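Local coordinates for protein L-ribulose 3-epimerase (Mesorhizobium loti, PDB 3VYL) that catalyses the epimerization of ketoses at C3, most efficiently with L-ribulose, and carries a manganese ion in its TIM barrel, at residues S244-D249 and W259-T264. Numbering follows the deposited sequence.
Sequences SSEIVD and WRNLWT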
ATOM      1  N   SER A 244       1.182 -17.815 -21.176  1.00 42.32           N
ATOM      2  CA  SER A 244       0.850 -19.191 -20.790  1.00 41.66           C
ATOM      3  C   SER A 244       1.727 -20.189 -21.526  1.00 43.25           C
ATOM      4  O   SER A 244       1.859 -20.129 -22.761  1.00 42.19           O
ATOM      5  CB  SER A 244      -0.619 -19.507 -21.099  1.00 42.23           C
ATOM      6  OG  SER A 244      -0.843 -20.905 -21.259  1.00 40.25           O
ATOM      7  N   SER A 245       2.306 -21.107 -20.750  1.00 44.99           N
ATOM      8  CA  SER A 245       3.093 -22.248 -21.248  1.00 47.34           C
ATOM      9  C   SER A 245       2.378 -22.948 -22.405  1.00 48.26           C
ATOM     10  O   SER A 245       3.005 -23.341 -23.391  1.00 45.57           O
ATOM     11  CB  SER A 245       3.315 -23.249 -20.107  1.00 47.01           C
ATOM     12  OG  SER A 245       4.449 -24.060 -20.319  1.00 48.68           O
ATOM     13  N   GLU A 246       1.077 -23.054 -22.283  1.00 49.56           N
ATOM     14  CA  GLU A 246       0.221 -23.666 -23.258  1.00 49.00           C
ATOM     15  C   GLU A 246       0.218 -22.963 -24.582  1.00 49.14           C
ATOM     16  O   GLU A 246       0.046 -23.582 -25.595  1.00 49.93           O
ATOM     17  CB  GLU A 246      -1.176 -23.731 -22.714  1.00 50.09           C
ATOM     18  CG  GLU A 246      -1.318 -24.620 -21.495  1.00 51.69           C
ATOM     19  CD  GLU A 246      -0.795 -26.006 -21.713  1.00 54.29           C
ATOM     20  OE1 GLU A 246      -1.016 -26.878 -20.872  1.00 56.68           O
ATOM     21  OE2 GLU A 246      -0.137 -26.219 -22.729  1.00 55.76           O
ATOM     22  N   ILE A 247       0.318 -21.654 -24.578  1.00 50.08           N
ATOM     23  CA  ILE A 247       0.273 -20.903 -25.810  1.00 48.44           C
ATOM     24  C   ILE A 247       1.596 -20.460 -26.438  1.00 49.15           C
ATOM     25  O   ILE A 247       1.761 -20.506 -27.631  1.00 46.85           O
ATOM     26  CB  ILE A 247      -0.638 -19.707 -25.628  1.00 46.37           C
ATOM     27  CG1 ILE A 247      -2.024 -20.193 -25.308  1.00 45.92           C
ATOM     28  CG2 ILE A 247      -0.661 -18.872 -26.873  1.00 45.38           C
ATOM     29  CD1 ILE A 247      -2.870 -19.168 -24.622  1.00 46.54           C
ATOM     30  N   VAL A 248       2.544 -20.020 -25.643  1.00 49.26           N
ATOM     31  CA  VAL A 248       3.788 -19.562 -26.224  1.00 49.95           C
ATOM     32  C   VAL A 248       4.694 -20.678 -26.687  1.00 51.62           C
ATOM     33  O   VAL A 248       4.505 -21.814 -26.353  1.00 48.37           O
ATOM     34  CB  VAL A 248       4.525 -18.523 -25.360  1.00 49.31           C
ATOM     35  CG1 VAL A 248       3.635 -17.340 -25.106  1.00 48.21           C
ATOM     36  CG2 VAL A 248       5.015 -19.112 -24.061  1.00 49.17           C
ATOM     37  N   ASP A 249       5.641 -20.341 -27.532  1.00 54.72           N
ATOM     38  CA  ASP A 249       6.582 -21.297 -28.042  1.00 57.09           C
ATOM     39  C   ASP A 249       7.723 -21.541 -27.103  1.00 55.99           C
ATOM     40  O   ASP A 249       8.153 -20.663 -26.409  1.00 56.76           O
ATOM     41  CB  ASP A 249       7.147 -20.791 -29.325  1.00 60.40           C
ATOM     42  CG  ASP A 249       8.223 -19.878 -29.091  1.00 65.99           C
ATOM     43  OD1 ASP A 249       8.046 -18.686 -29.358  1.00 68.48           O
ATOM     44  OD2 ASP A 249       9.238 -20.350 -28.568  1.00 70.71           O
ATOM     45  N   TRP A 259       6.669 -21.804 -15.887  1.00 27.19           N
ATOM     46  CA  TRP A 259       6.636 -23.180 -15.437  1.00 26.55           C
ATOM     47  C   TRP A 259       5.249 -23.594 -15.071  1.00 27.36           C
ATOM     48  O   TRP A 259       4.935 -24.789 -14.994  1.00 28.74           O
ATOM     49  CB  TRP A 259       7.502 -23.301 -14.201  1.00 25.86           C
ATOM     50  CG  TRP A 259       8.925 -22.856 -14.405  1.00 25.93           C
ATOM     51  CD1 TRP A 259       9.714 -22.114 -13.532  1.00 26.03           C
ATOM     52  CD2 TRP A 259       9.792 -23.126 -15.569  1.00 25.37           C
ATOM     53  NE1 TRP A 259      10.972 -21.927 -14.054  1.00 25.71           N
ATOM     54  CE2 TRP A 259      11.079 -22.506 -15.273  1.00 24.95           C
ATOM     55  CE3 TRP A 259       9.631 -23.795 -16.778  1.00 24.99           C
ATOM     56  CZ2 TRP A 259      12.141 -22.571 -16.155  1.00 24.98           C
ATOM     57  CZ3 TRP A 259      10.711 -23.851 -17.657  1.00 23.96           C
ATOM     58  CH2 TRP A 259      11.932 -23.253 -17.354  1.00 24.48           C
ATOM     59  N   ARG A 260       4.415 -22.601 -14.803  1.00 26.11           N
ATOM     60  CA  ARG A 260       3.075 -22.829 -14.329  1.00 26.33           C
ATOM     61  C   ARG A 260       2.202 -21.783 -14.965  1.00 28.24           C
ATOM     62  O   ARG A 260       2.645 -20.664 -15.232  1.00 30.10           O
ATOM     63  CB  ARG A 260       2.999 -22.774 -12.792  1.00 25.01           C
ATOM     64  CG  ARG A 260       3.365 -21.440 -12.186  1.00 23.75           C
ATOM     65  CD  ARG A 260       3.616 -21.502 -10.692  1.00 22.92           C
ATOM     66  NE  ARG A 260       4.002 -20.166 -10.240  1.00 23.24           N
ATOM     67  CZ  ARG A 260       3.212 -19.328  -9.576  1.00 22.26           C
ATOM     68  NH1 ARG A 260       1.987 -19.694  -9.218  1.00 21.84           N
ATOM     69  NH2 ARG A 260       3.666 -18.135  -9.244  1.00 21.48           N
ATOM     70  N   ASN A 261       0.964 -22.155 -15.245  1.00 30.01           N
ATOM     71  CA  ASN A 261       0.061 -21.229 -15.871  1.00 32.21           C
ATOM     72  C   ASN A 261      -1.020 -20.761 -14.911  1.00 33.15           C
ATOM     73  O   ASN A 261      -1.676 -21.563 -14.217  1.00 33.56           O
ATOM     74  CB  ASN A 261      -0.497 -21.814 -17.169  1.00 34.96           C
ATOM     75  CG  ASN A 261       0.579 -21.996 -18.224  1.00 36.17           C
ATOM     76  OD1 ASN A 261       1.494 -21.172 -18.335  1.00 36.63           O
ATOM     77  ND2 ASN A 261       0.479 -23.070 -19.005  1.00 36.04           N
ATOM     78  N   LEU A 262      -1.175 -19.443 -14.875  1.00 31.89           N
ATOM     79  CA  LEU A 262      -1.991 -18.779 -13.879  1.00 30.81           C
ATOM     80  C   LEU A 262      -3.417 -18.540 -14.353  1.00 29.35           C
ATOM     81  O   LEU A 262      -4.280 -18.159 -13.572  1.00 29.65           O
ATOM     82  CB  LEU A 262      -1.317 -17.470 -13.466  1.00 30.66           C
ATOM     83  CG  LEU A 262      -0.205 -17.637 -12.429  1.00 30.30           C
ATOM     84  CD1 LEU A 262       0.983 -18.407 -12.981  1.00 30.52           C
ATOM     85  CD2 LEU A 262       0.235 -16.266 -11.948  1.00 29.56           C
ATOM     86  N   TRP A 263      -3.642 -18.767 -15.642  1.00 28.12           N
ATOM     87  CA  TRP A 263      -4.962 -18.682 -16.235  1.00 28.54           C
ATOM     88  C   TRP A 263      -5.113 -19.736 -17.292  1.00 29.54           C
ATOM     89  O   TRP A 263      -4.132 -20.324 -17.748  1.00 29.41           O
ATOM     90  CB  TRP A 263      -5.206 -17.287 -16.826  1.00 26.99           C
ATOM     91  CG  TRP A 263      -4.104 -16.809 -17.744  1.00 25.18           C
ATOM     92  CD1 TRP A 263      -2.999 -16.041 -17.406  1.00 24.52           C
ATOM     93  CD2 TRP A 263      -3.965 -17.059 -19.188  1.00 25.07           C
ATOM     94  NE1 TRP A 263      -2.211 -15.799 -18.504  1.00 24.35           N
ATOM     95  CE2 TRP A 263      -2.722 -16.382 -19.601  1.00 24.59           C
ATOM     96  CE3 TRP A 263      -4.717 -17.738 -20.150  1.00 24.86           C
ATOM     97  CZ2 TRP A 263      -2.272 -16.402 -20.915  1.00 24.81           C
ATOM     98  CZ3 TRP A 263      -4.242 -17.758 -21.476  1.00 24.86           C
ATOM     99  CH2 TRP A 263      -3.051 -17.109 -21.844  1.00 24.95           C
ATOM    100  N   THR A 264      -6.359 -19.970 -17.689  1.00 32.90           N
ATOM    101  CA  THR A 264      -6.714 -20.945 -18.725  1.00 33.36           C
ATOM    102  C   THR A 264      -7.598 -20.274 -19.751  1.00 33.26           C
ATOM    103  O   THR A 264      -7.588 -20.635 -20.920  1.00 35.67           O
ATOM    104  CB  THR A 264      -7.504 -22.120 -18.137  1.00 34.31           C
ATOM    105  OG1 THR A 264      -8.485 -21.614 -17.213  1.00 35.74           O
ATOM    106  CG2 THR A 264      -6.580 -23.088 -17.403  1.00 31.87           C
TER
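Ser244 lays its CB over one face of the Trp263 indole, a CH-pi contact 3.8 Å from the centroid of the six-membered ring and 27° off the ring normal. The carbon sits toward the rim of that face, nearest CZ2 and CH2. Ile247 meets the same ring at its edge, close to the ring plane, where CD1 comes to 3.5 Å from CH2. With chi1 at 51°, Trp263 CG lies between its own backbone N and carbonyl carbon, and the six-membered ring swings across to the 244-249 segment. Trp263 NE1 is hydrogen-bonded to Ser242 OG. Replacing Trp263 by an alanine would probably take away the ring face under Ser244 CB and the edge beside Ile247 CD1, and leave Ser242 OG without its indole N-H partner. Segment 244-249 lies between the eighth strand of the TIM barrel, 238-240, and helix 250-255; segment 259-264 leads from that helix into helix 266-292. Leu269 and Phe214 also pack on Trp263, whose side chain lies about 9 Å from that of the manganese ligand Glu241. The Asn261 side chain points at the start of 244-249, its amide group packing against Ser244 and Ser245; the CA atoms of Ser244 and Asn261 are 5.4 Å apart. In the turn from Ser244 to Val248, Ser244 O accepts from both Ile247 N (2.8 Å) and Val248 N (3.0 Å), while Glu246 N gives Ser244 OG a weak, bent bond of 3.1 Å. Arg260, turned away from 244-249, forms a salt bridge through NH2 with Glu187 OE1 of a second subunit.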